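Local coordinates for Peptide/nickel transport system substrate-binding protein (PDB 5KZT) that binds peptides and probably delivers them for uptake as the substrate-binding component of an oligopeptide transport system, at residues E14-T20 with L222-Q228; D216-L222 with Y521-L526; V245-L250 with A500-Y506. All coordinates share one frame; numbering follows the deposited sequence.

Interaction 1 of 3, residues E14-T20 with L222-Q228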
loop_
_atom_site.group_PDB
_atom_site.type_symbol
_atom_site.label_atom_id
_atom_site.label_comp_id
_atom_site.label_asym_id
_atom_site.label_seq_id
_atom_site.Cartn_x
_atom_site.Cartn_y
_atom_site.Cartn_z
ATOM N N GLU A 14 -13.258 -29.970 4.474
ATOM C CA GLU A 14 -14.011 -28.714 4.558
ATOM C C GLU A 14 -13.200 -27.512 4.046
ATOM O O GLU A 14 -12.067 -27.297 4.457
ATOM C CB GLU A 14 -14.444 -28.476 6.006
ATOM C CG GLU A 14 -15.337 -27.268 6.226
ATOM C CD GLU A 14 -15.698 -27.095 7.686
ATOM O OE1 GLU A 14 -14.789 -26.753 8.487
ATOM O OE2 GLU A 14 -16.891 -27.319 8.033
ATOM N N GLN A 15 -13.812 -26.722 3.172
ATOM C CA GLN A 15 -13.147 -25.619 2.519
ATOM C C GLN A 15 -13.428 -24.322 3.260
ATOM O O GLN A 15 -14.054 -23.409 2.723
ATOM C CB GLN A 15 -13.583 -25.541 1.055
ATOM C CG GLN A 15 -13.270 -26.797 0.253
ATOM C CD GLN A 15 -11.773 -27.077 0.207
ATOM O OE1 GLN A 15 -10.992 -26.227 -0.210
ATOM N NE2 GLN A 15 -11.363 -28.252 0.660
ATOM N N VAL A 16 -12.934 -24.255 4.495
ATOM C CA VAL A 16 -13.035 -23.074 5.340
ATOM C C VAL A 16 -11.625 -22.739 5.787
ATOM O O VAL A 16 -10.934 -23.597 6.326
ATOM C CB VAL A 16 -13.937 -23.300 6.556
ATOM C CG1 VAL A 16 -13.875 -22.120 7.529
ATOM C CG2 VAL A 16 -15.365 -23.530 6.098
ATOM N N LEU A 17 -11.213 -21.492 5.543
ATOM C CA LEU A 17 -9.854 -21.037 5.795
ATOM C C LEU A 17 -9.892 -20.008 6.927
ATOM O O LEU A 17 -10.776 -19.149 6.955
ATOM C CB LEU A 17 -9.279 -20.449 4.517
ATOM C CG LEU A 17 -7.875 -19.841 4.510
ATOM C CD1 LEU A 17 -6.799 -20.851 4.885
ATOM C CD2 LEU A 17 -7.591 -19.211 3.158
ATOM N N ASN A 18 -8.963 -20.126 7.874
ATOM C CA ASN A 18 -8.897 -19.248 9.060
ATOM C C ASN A 18 -7.584 -18.460 9.078
ATOM O O ASN A 18 -6.498 -19.035 9.205
ATOM C CB ASN A 18 -9.026 -20.071 10.345
ATOM C CG ASN A 18 -10.384 -20.709 10.498
ATOM O OD1 ASN A 18 -11.403 -20.049 10.364
ATOM N ND2 ASN A 18 -10.406 -21.990 10.793
ATOM N N LEU A 19 -7.696 -17.144 8.939
ATOM C CA LEU A 19 -6.540 -16.269 8.776
ATOM C C LEU A 19 -6.521 -15.250 9.893
ATOM O O LEU A 19 -7.510 -15.098 10.632
ATOM C CB LEU A 19 -6.597 -15.559 7.425
ATOM C CG LEU A 19 -6.555 -16.416 6.153
ATOM C CD1 LEU A 19 -6.631 -15.513 4.929
ATOM C CD2 LEU A 19 -5.326 -17.314 6.101
ATOM N N THR A 20 -5.382 -14.574 10.023
ATOM C CA THR A 20 -5.233 -13.449 10.934
ATOM C C THR A 20 -4.855 -12.190 10.161
ATOM O O THR A 20 -4.352 -12.254 9.033
ATOM C CB THR A 20 -4.143 -13.684 12.000
ATOM O OG1 THR A 20 -2.855 -13.634 11.378
ATOM C CG2 THR A 20 -4.324 -15.003 12.694
ATOM N N LEU A 222 -13.232 -22.162 -1.846
ATOM C CA LEU A 222 -13.464 -21.868 -0.434
ATOM C C LEU A 222 -14.895 -21.379 -0.235
ATOM O O LEU A 222 -15.320 -20.437 -0.895
ATOM C CB LEU A 222 -12.486 -20.819 0.059
ATOM C CG LEU A 222 -11.046 -21.313 0.193
ATOM C CD1 LEU A 222 -10.098 -20.143 0.427
ATOM C CD2 LEU A 222 -10.938 -22.364 1.279
ATOM N N LYS A 223 -15.637 -22.014 0.660
ATOM C CA LYS A 223 -16.961 -21.503 0.984
ATOM C C LYS A 223 -16.892 -20.305 1.962
ATOM O O LYS A 223 -17.754 -19.450 1.935
ATOM C CB LYS A 223 -17.892 -22.631 1.469
ATOM C CG LYS A 223 -17.620 -23.157 2.846
ATOM C CD LYS A 223 -18.404 -24.450 3.084
ATOM C CE LYS A 223 -18.125 -24.962 4.476
ATOM N NZ LYS A 223 -18.881 -26.174 4.800
ATOM N N GLN A 224 -15.851 -20.246 2.803
ATOM C CA GLN A 224 -15.760 -19.243 3.865
ATOM C C GLN A 224 -14.310 -19.015 4.305
ATOM O O GLN A 224 -13.533 -19.965 4.424
ATOM C CB GLN A 224 -16.618 -19.659 5.070
ATOM C CG GLN A 224 -16.692 -18.593 6.156
ATOM C CD GLN A 224 -17.955 -18.671 6.981
ATOM O OE1 GLN A 224 -19.038 -18.948 6.457
ATOM N NE2 GLN A 224 -17.838 -18.410 8.277
ATOM N N ILE A 225 -13.956 -17.754 4.506
ATOM C CA ILE A 225 -12.631 -17.378 5.016
ATOM C C ILE A 225 -12.883 -16.503 6.242
ATOM O O ILE A 225 -13.514 -15.468 6.129
ATOM C CB ILE A 225 -11.777 -16.645 3.958
ATOM C CG1 ILE A 225 -11.657 -17.471 2.667
ATOM C CG2 ILE A 225 -10.402 -16.314 4.510
ATOM C CD1 ILE A 225 -11.190 -16.664 1.464
ATOM N N ASN A 226 -12.426 -16.951 7.405
ATOM C CA ASN A 226 -12.619 -16.241 8.668
ATOM C C ASN A 226 -11.340 -15.497 8.991
ATOM O O ASN A 226 -10.245 -16.089 8.939
ATOM C CB ASN A 226 -12.907 -17.232 9.796
ATOM C CG ASN A 226 -14.143 -18.074 9.531
ATOM O OD1 ASN A 226 -15.218 -17.528 9.266
ATOM N ND2 ASN A 226 -14.007 -19.407 9.597
ATOM N N VAL A 227 -11.469 -14.216 9.332
ATOM C CA VAL A 227 -10.319 -13.383 9.682
ATOM C C VAL A 227 -10.502 -12.801 11.069
ATOM O O VAL A 227 -11.595 -12.325 11.402
ATOM C CB VAL A 227 -10.126 -12.218 8.683
ATOM C CG1 VAL A 227 -8.828 -11.489 8.981
ATOM C CG2 VAL A 227 -10.141 -12.748 7.260
ATOM N N GLN A 228 -9.437 -12.842 11.869
ATOM C CA GLN A 228 -9.416 -12.191 13.186
ATOM C C GLN A 228 -8.144 -11.374 13.346
ATOM O O GLN A 228 -7.078 -11.730 12.841
ATOM C CB GLN A 228 -9.577 -13.202 14.311
ATOM C CG GLN A 228 -8.496 -14.248 14.370
ATOM C CD GLN A 228 -8.733 -15.257 15.469
ATOM O OE1 GLN A 228 -8.707 -14.919 16.652
ATOM N NE2 GLN A 228 -8.940 -16.505 15.087
HETATM O O HOH W 1 -9.169 -16.799 12.089
#

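Interaction 2 of 3, residues D216-L222 with Y521-L526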
loop_
_atom_site.group_PDB
_atom_site.type_symbol
_atom_site.label_atom_id
_atom_site.label_comp_id
_atom_site.label_asym_id
_atom_site.label_seq_id
_atom_site.Cartn_x
_atom_site.Cartn_y
_atom_site.Cartn_z
ATOM N N ASP A 216 -17.665 -15.827 -12.093
ATOM C CA ASP A 216 -16.695 -16.938 -12.142
ATOM C C ASP A 216 -16.719 -17.813 -10.871
ATOM O O ASP A 216 -15.700 -18.389 -10.466
ATOM C CB ASP A 216 -15.293 -16.376 -12.388
ATOM C CG ASP A 216 -14.420 -17.285 -13.218
ATOM O OD1 ASP A 216 -14.947 -18.212 -13.865
ATOM O OD2 ASP A 216 -13.193 -17.056 -13.228
ATOM N N LYS A 217 -17.896 -17.952 -10.271
ATOM C CA LYS A 217 -18.027 -18.651 -8.983
ATOM C C LYS A 217 -17.640 -20.133 -9.035
ATOM O O LYS A 217 -17.239 -20.701 -8.014
ATOM C CB LYS A 217 -19.447 -18.513 -8.441
ATOM C CG LYS A 217 -20.488 -19.321 -9.210
ATOM C CD LYS A 217 -21.899 -18.895 -8.868
ATOM C CE LYS A 217 -22.899 -19.759 -9.594
ATOM N NZ LYS A 217 -24.271 -19.308 -9.254
ATOM N N ASP A 218 -17.745 -20.759 -10.208
ATOM C CA ASP A 218 -17.347 -22.168 -10.347
ATOM C C ASP A 218 -15.841 -22.428 -10.105
ATOM O O ASP A 218 -15.443 -23.559 -9.817
ATOM C CB ASP A 218 -17.793 -22.735 -11.700
ATOM C CG ASP A 218 -19.317 -22.968 -11.786
ATOM O OD1 ASP A 218 -20.054 -22.871 -10.767
ATOM O OD2 ASP A 218 -19.789 -23.274 -12.907
ATOM N N LYS A 219 -15.012 -21.394 -10.218
ATOM C CA LYS A 219 -13.595 -21.517 -9.888
ATOM C C LYS A 219 -13.285 -21.215 -8.415
ATOM O O LYS A 219 -12.149 -21.372 -7.992
ATOM C CB LYS A 219 -12.787 -20.575 -10.771
ATOM C CG LYS A 219 -12.953 -20.866 -12.251
ATOM C CD LYS A 219 -11.810 -20.287 -13.046
ATOM C CE LYS A 219 -11.910 -20.749 -14.483
ATOM N NZ LYS A 219 -10.914 -20.018 -15.302
ATOM N N VAL A 220 -14.262 -20.736 -7.652
ATOM C CA VAL A 220 -14.059 -20.416 -6.237
ATOM C C VAL A 220 -14.354 -21.682 -5.452
ATOM O O VAL A 220 -15.431 -22.261 -5.599
ATOM C CB VAL A 220 -14.958 -19.247 -5.771
ATOM C CG1 VAL A 220 -14.643 -18.863 -4.333
ATOM C CG2 VAL A 220 -14.772 -18.039 -6.687
ATOM N N LYS A 221 -13.388 -22.126 -4.655
ATOM C CA LYS A 221 -13.481 -23.401 -3.913
ATOM C C LYS A 221 -13.728 -23.240 -2.429
ATOM O O LYS A 221 -14.327 -24.110 -1.815
ATOM C CB LYS A 221 -12.207 -24.244 -4.126
ATOM C CG LYS A 221 -11.884 -24.585 -5.582
ATOM C CD LYS A 221 -13.112 -25.072 -6.359
ATOM C CE LYS A 221 -12.912 -25.131 -7.874
ATOM N NZ LYS A 221 -12.276 -26.406 -8.316
ATOM N N LEU A 222 -13.232 -22.162 -1.846
ATOM C CA LEU A 222 -13.464 -21.868 -0.434
ATOM C C LEU A 222 -14.895 -21.379 -0.235
ATOM O O LEU A 222 -15.320 -20.437 -0.895
ATOM C CB LEU A 222 -12.486 -20.819 0.059
ATOM C CG LEU A 222 -11.046 -21.313 0.193
ATOM C CD1 LEU A 222 -10.098 -20.143 0.427
ATOM C CD2 LEU A 222 -10.938 -22.364 1.279
ATOM N N TYR A 521 -7.597 -14.672 -2.967
ATOM C CA TYR A 521 -8.039 -15.954 -2.432
ATOM C C TYR A 521 -8.964 -16.721 -3.371
ATOM O O TYR A 521 -9.359 -17.847 -3.033
ATOM C CB TYR A 521 -8.772 -15.772 -1.100
ATOM C CG TYR A 521 -8.016 -14.982 -0.066
ATOM C CD1 TYR A 521 -6.653 -15.229 0.195
ATOM C CD2 TYR A 521 -8.651 -14.011 0.670
ATOM C CE1 TYR A 521 -5.960 -14.502 1.158
ATOM C CE2 TYR A 521 -7.969 -13.280 1.643
ATOM C CZ TYR A 521 -6.627 -13.522 1.881
ATOM O OH TYR A 521 -5.977 -12.758 2.834
ATOM N N LYS A 522 -9.303 -16.119 -4.514
ATOM C CA LYS A 522 -10.310 -16.629 -5.452
ATOM C C LYS A 522 -10.209 -18.133 -5.676
ATOM O O LYS A 522 -11.216 -18.804 -5.554
ATOM C CB LYS A 522 -10.212 -15.897 -6.793
ATOM C CG LYS A 522 -11.205 -16.323 -7.854
ATOM C CD LYS A 522 -10.974 -15.562 -9.152
ATOM C CE LYS A 522 -11.746 -16.212 -10.284
ATOM N NZ LYS A 522 -11.686 -15.412 -11.533
ATOM N N GLU A 523 -9.017 -18.638 -6.003
ATOM C CA GLU A 523 -8.853 -20.056 -6.398
ATOM C C GLU A 523 -8.054 -20.856 -5.383
ATOM O O GLU A 523 -7.617 -21.965 -5.666
ATOM C CB GLU A 523 -8.224 -20.158 -7.789
ATOM C CG GLU A 523 -9.028 -19.438 -8.869
ATOM C CD GLU A 523 -8.632 -19.840 -10.290
ATOM O OE1 GLU A 523 -8.729 -21.024 -10.643
ATOM O OE2 GLU A 523 -8.270 -18.960 -11.093
ATOM N N THR A 524 -7.867 -20.293 -4.195
ATOM C CA THR A 524 -7.273 -20.996 -3.080
ATOM C C THR A 524 -8.178 -22.146 -2.654
ATOM O O THR A 524 -9.406 -22.057 -2.742
ATOM C CB THR A 524 -7.045 -20.010 -1.929
ATOM O OG1 THR A 524 -6.256 -18.939 -2.448
ATOM C CG2 THR A 524 -6.348 -20.649 -0.728
ATOM N N TYR A 525 -7.571 -23.241 -2.233
ATOM C CA TYR A 525 -8.346 -24.388 -1.735
ATOM C C TYR A 525 -7.526 -25.172 -0.724
ATOM O O TYR A 525 -6.316 -24.945 -0.587
ATOM C CB TYR A 525 -8.812 -25.292 -2.919
ATOM C CG TYR A 525 -7.701 -26.013 -3.627
ATOM C CD1 TYR A 525 -7.021 -25.423 -4.693
ATOM C CD2 TYR A 525 -7.323 -27.299 -3.236
ATOM C CE1 TYR A 525 -5.980 -26.095 -5.337
ATOM C CE2 TYR A 525 -6.291 -27.969 -3.864
ATOM C CZ TYR A 525 -5.623 -27.373 -4.908
ATOM O OH TYR A 525 -4.583 -28.059 -5.504
ATOM N N LEU A 526 -8.189 -26.105 -0.039
ATOM C CA LEU A 526 -7.570 -26.862 1.033
ATOM C C LEU A 526 -7.565 -28.352 0.682
ATOM O O LEU A 526 -8.552 -28.860 0.157
ATOM C CB LEU A 526 -8.316 -26.650 2.354
ATOM C CG LEU A 526 -8.561 -25.226 2.860
ATOM C CD1 LEU A 526 -9.173 -25.263 4.256
ATOM C CD2 LEU A 526 -7.276 -24.406 2.881
HETATM O O HOH W 2 -10.235 -22.792 -9.302
HETATM O O HOH W 3 -11.381 -20.403 -3.278
#

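Interaction 3 of 3, residues V245-L250 with A500-Y506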
loop_
_atom_site.group_PDB
_atom_site.type_symbol
_atom_site.label_atom_id
_atom_site.label_comp_id
_atom_site.label_asym_id
_atom_site.label_seq_id
_atom_site.Cartn_x
_atom_site.Cartn_y
_atom_site.Cartn_z
ATOM N N VAL A 245 -6.239 -21.194 13.670
ATOM C CA VAL A 245 -5.856 -20.478 12.453
ATOM C C VAL A 245 -4.936 -21.354 11.643
ATOM O O VAL A 245 -4.273 -22.225 12.186
ATOM C CB VAL A 245 -5.195 -19.108 12.726
ATOM C CG1 VAL A 245 -6.128 -18.219 13.537
ATOM C CG2 VAL A 245 -3.840 -19.236 13.414
ATOM N N ASP A 246 -4.911 -21.108 10.338
ATOM C CA ASP A 246 -4.161 -21.913 9.382
ATOM C C ASP A 246 -2.855 -21.279 8.905
ATOM O O ASP A 246 -2.070 -21.926 8.211
ATOM C CB ASP A 246 -5.047 -22.224 8.184
ATOM C CG ASP A 246 -6.295 -22.966 8.577
ATOM O OD1 ASP A 246 -6.184 -23.967 9.317
ATOM O OD2 ASP A 246 -7.400 -22.543 8.176
ATOM N N ARG A 247 -2.646 -20.018 9.266
ATOM C CA ARG A 247 -1.488 -19.246 8.857
ATOM C C ARG A 247 -1.308 -18.136 9.889
ATOM O O ARG A 247 -2.284 -17.486 10.274
ATOM C CB ARG A 247 -1.732 -18.693 7.461
ATOM C CG ARG A 247 -0.548 -18.046 6.791
ATOM C CD ARG A 247 -0.867 -17.809 5.334
ATOM N NE ARG A 247 0.280 -17.439 4.513
ATOM C CZ ARG A 247 0.549 -16.219 4.077
ATOM N NH1 ARG A 247 -0.220 -15.177 4.411
ATOM N NH2 ARG A 247 1.616 -16.040 3.305
ATOM N N THR A 248 -0.087 -17.944 10.377
ATOM C CA THR A 248 0.163 -16.942 11.404
ATOM C C THR A 248 1.512 -16.240 11.212
ATOM O O THR A 248 2.522 -16.869 10.943
ATOM C CB THR A 248 0.037 -17.567 12.814
ATOM O OG1 THR A 248 0.076 -16.543 13.814
ATOM C CG2 THR A 248 1.140 -18.583 13.076
ATOM N N VAL A 249 1.517 -14.933 11.420
ATOM C CA VAL A 249 2.722 -14.134 11.254
ATOM C C VAL A 249 3.660 -14.343 12.438
ATOM O O VAL A 249 3.207 -14.364 13.578
ATOM C CB VAL A 249 2.406 -12.624 11.202
ATOM C CG1 VAL A 249 3.704 -11.821 11.017
ATOM C CG2 VAL A 249 1.416 -12.296 10.116
ATOM N N LEU A 250 4.962 -14.471 12.158
ATOM C CA LEU A 250 5.999 -14.627 13.178
ATOM C C LEU A 250 6.924 -13.432 13.109
ATOM O O LEU A 250 7.402 -13.097 12.050
ATOM C CB LEU A 250 6.851 -15.878 12.920
ATOM C CG LEU A 250 6.108 -17.209 12.796
ATOM C CD1 LEU A 250 7.055 -18.272 12.270
ATOM C CD2 LEU A 250 5.499 -17.619 14.126
ATOM N N ALA A 500 7.411 -13.330 7.737
ATOM C CA ALA A 500 7.537 -14.764 8.049
ATOM C C ALA A 500 6.232 -15.274 8.640
ATOM O O ALA A 500 5.552 -14.565 9.389
ATOM C CB ALA A 500 8.681 -15.010 9.009
ATOM N N TYR A 501 5.918 -16.523 8.321
ATOM C CA TYR A 501 4.700 -17.187 8.763
ATOM C C TYR A 501 4.979 -18.645 9.049
ATOM O O TYR A 501 5.921 -19.228 8.497
ATOM C CB TYR A 501 3.616 -17.191 7.682
ATOM C CG TYR A 501 3.128 -15.860 7.163
ATOM C CD1 TYR A 501 3.772 -15.228 6.115
ATOM C CD2 TYR A 501 1.977 -15.275 7.679
ATOM C CE1 TYR A 501 3.314 -14.012 5.605
ATOM C CE2 TYR A 501 1.502 -14.061 7.189
ATOM C CZ TYR A 501 2.170 -13.439 6.143
ATOM O OH TYR A 501 1.699 -12.245 5.652
ATOM N N LEU A 502 4.159 -19.232 9.915
ATOM C CA LEU A 502 3.884 -20.652 9.816
ATOM C C LEU A 502 2.641 -20.762 8.967
ATOM O O LEU A 502 1.703 -19.981 9.145
ATOM C CB LEU A 502 3.657 -21.300 11.176
ATOM C CG LEU A 502 4.846 -21.448 12.120
ATOM C CD1 LEU A 502 4.448 -22.362 13.274
ATOM C CD2 LEU A 502 6.084 -22.000 11.425
ATOM N N GLN A 503 2.640 -21.713 8.028
ATOM C CA GLN A 503 1.536 -21.908 7.101
ATOM C C GLN A 503 1.227 -23.382 6.986
ATOM O O GLN A 503 2.107 -24.146 6.619
ATOM C CB GLN A 503 1.921 -21.371 5.725
ATOM C CG GLN A 503 0.798 -21.422 4.701
ATOM C CD GLN A 503 1.201 -20.790 3.376
ATOM O OE1 GLN A 503 1.486 -19.596 3.307
ATOM N NE2 GLN A 503 1.242 -21.597 2.324
ATOM N N LYS A 504 -0.016 -23.788 7.263
ATOM C CA LYS A 504 -0.355 -25.215 7.203
ATOM C C LYS A 504 -0.125 -25.765 5.801
ATOM O O LYS A 504 -0.448 -25.103 4.803
ATOM C CB LYS A 504 -1.806 -25.488 7.572
ATOM C CG LYS A 504 -2.197 -25.085 8.974
ATOM C CD LYS A 504 -1.720 -26.019 10.050
ATOM C CE LYS A 504 -2.319 -25.492 11.350
ATOM N NZ LYS A 504 -1.815 -26.208 12.517
ATOM N N ASP A 505 0.397 -26.987 5.724
ATOM C CA ASP A 505 0.676 -27.602 4.425
ATOM C C ASP A 505 -0.552 -27.803 3.513
ATOM O O ASP A 505 -0.403 -27.882 2.297
ATOM C CB ASP A 505 1.463 -28.930 4.575
ATOM C CG ASP A 505 0.721 -30.004 5.382
ATOM O OD1 ASP A 505 -0.459 -29.841 5.760
ATOM O OD2 ASP A 505 1.356 -31.047 5.646
ATOM N N TYR A 506 -1.743 -27.871 4.103
ATOM C CA TYR A 506 -2.983 -28.069 3.358
ATOM C C TYR A 506 -3.550 -26.853 2.608
ATOM O O TYR A 506 -4.483 -27.011 1.826
ATOM C CB TYR A 506 -4.061 -28.712 4.234
ATOM C CG TYR A 506 -4.404 -28.034 5.539
ATOM C CD1 TYR A 506 -5.086 -26.823 5.572
ATOM C CD2 TYR A 506 -4.096 -28.643 6.753
ATOM C CE1 TYR A 506 -5.437 -26.234 6.783
ATOM C CE2 TYR A 506 -4.438 -28.062 7.970
ATOM C CZ TYR A 506 -5.110 -26.858 7.976
ATOM O OH TYR A 506 -5.444 -26.266 9.170
HETATM O O HOH W 4 3.081 -17.907 1.783
HETATM O O HOH W 5 7.386 -11.340 10.018
#

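Interaction 1 of 3, residues E14-T20 with L222-Q228
Strands 16-20 and 224-228 run parallel as neighbours in the mixed four-stranded sheet of this family 5 solute-binding protein, strand 16-20 being one of its two outermost strands within the chain. The ladder alternates as a parallel pair must: Leu17 N donates to Gln224 O (3.0 Å), Leu17 O takes Asn226 N, Asn226 O receives Leu19 N in an almost straight bond (2.8 Å, 177° at the hydrogen), and Leu19 O takes Gln228 N. Water 1 donates to that same Leu19 O and accepts from Gln228 NE2. On the face of Val16, Asn18 and Asn226, the two asparagines lie side by side with amide planes only 18° apart, and Asn226 ND2 gives a hydrogen in plane to Asn18 OD1 (2.8 Å). Gln224 NE2 donates to a lone pair of Asn226 OD1 (2.9 Å). Val16 CG1 rests against Asn226 ND2, while its CG2 meets Lys223 CE at 3.5 Å; the lysine reaches on to a long salt bridge, Lys223 NZ to Glu14 OE2 (4.0 Å). On the other face Leu17 CD2 touches Leu222 CD1 (3.8 Å) and Leu19 CD1 touches Ile225 CG2. One amide bond thus crosses the strands, its Asn226 amide fixed in rotation by Gln224 of the same strand, whereas the leucine face relies on aliphatic contacts alone.

Interaction 2 of 3, residues D216-L222 with Y521-L526
Lys522 reaches Asp216 with a fully stretched side chain: CG stands opposite the backbone N (chi1 -180°) and every later torsion stays near 180°, carrying NZ to 2.8 Å from Asp216 OD2. The two side chains meet at about a right angle, and this salt bridge uses the anti lone pair of the carboxylate oxygen; Tyr214 OH is a second partner of the ammonium. On its way the lysine passes Val220, whose CG2 lies 4.1 Å from Lys522 CG, and the CA-H of Val220 points at Lys522 O (3.3 Å). Lys219 and Glu523 extend side by side in the same direction, with Lys219 CD 4.0 Å from Glu523 OE1. Water 2 donates to both Lys219 O and Glu523 OE1, joining main chain to carboxylate. Lys221 touches Tyr525 CB with its own CB (3.8 Å); bends at chi2 and chi4 then lead the rest of its chain away. Leu222 splits its two methyls: CD1 packs on Thr524 CB (3.9 Å) and CD2 on Leu526 CG (4.0 Å), with CG close to Thr524 O between them. Water 3 accepts from Leu222 N and lies within hydrogen-bonding distance of Lys522 O and Thr524 O. The type I turn from Tyr521 to Thr524 thus fits against the loop that joins strands 205-210 and 224-229. Val220 and Tyr521 also touch Phe194 of strand 194-197, Leu222 and Leu526 meet Leu17 of strand 16-21, and strand 525-526 pairs with strand 507-508.

Interaction 3 of 3, residues V245-L250 with A500-Y506
The guanidinium of Arg247 lies flat on the ring of Tyr501, planes 21° apart, with Arg247 CZ 3.7 Å from the ring centroid and only 5° off the ring normal, a cation-pi stack over the face. The arginine gets there by an extended chain from CG to NE, followed by a turn at chi4 (-104°) that lays the planar group over the ring. Beside it Gln503 runs in the same direction; Gln503 OE1 lies at the guanidinium edge and accepts a hydrogen bond from Arg247 NE (2.7 Å). The amide plane is turned well away from the guanidinium, and NE approaches tilted from the carbonyl plane. Water 4 accepts from Arg247 NH2 and donates to Gln503 OE1, while Tyr519 OH is a further partner of NH2; the guanidinium is therefore held by both face and edge. Val249 CG2 presses on Tyr501 CE2 (3.4 Å) obliquely, on the same side of the sheet. On the opposite side Leu250 CD1 reaches Leu502 CG at 3.9 Å, and Thr248 CG2 lies alongside Leu502 CB. Just before strand 247-250, Asp246 meets Tyr506, which follows the end of the other strand, at about a right angle: OD1 comes to the ring edge, and the modelled 2.4 Å from Tyr506 OH to Asp246 OD1 is doubtfully short. Lys504 CB sits over the ring centre, and Lys504 N donates to Asp246 O. Thr248 and Leu502 form a hydrogen-bonded pair (3.0 Å, Thr248 N to Leu502 O), flanked by the non-hydrogen-bonded pairs Arg247-Gln503 and Val249-Tyr501. Such alternation is that of antiparallel pairing, adding short strand 247-250 to long strand 491-503 of the mixed sheet.

How the interactions relate
From the N terminus, strand 16-20 pairs with 224-228 about 200 residues later, and interaction 1 closes that loop. Just before this partner, loop 216-222 opens interaction 2, which closes only near the C terminus at 521-526; the two therefore cross along the chain and share Leu222. Interaction 3 begins after interaction 1 is complete: 245-250 meets 500-506 some 250 residues later, closing a loop nested inside that of interaction 2. In space, Gln15 OE1 is hydrogen-bonded to Leu526 N, linking interactions 1 and 2, and Asn18 O to Asp246 N, linking interactions 1 and 3. Together they tie the N-terminal strand's sheet, the C-terminal turn and the sheet of strand 491-503.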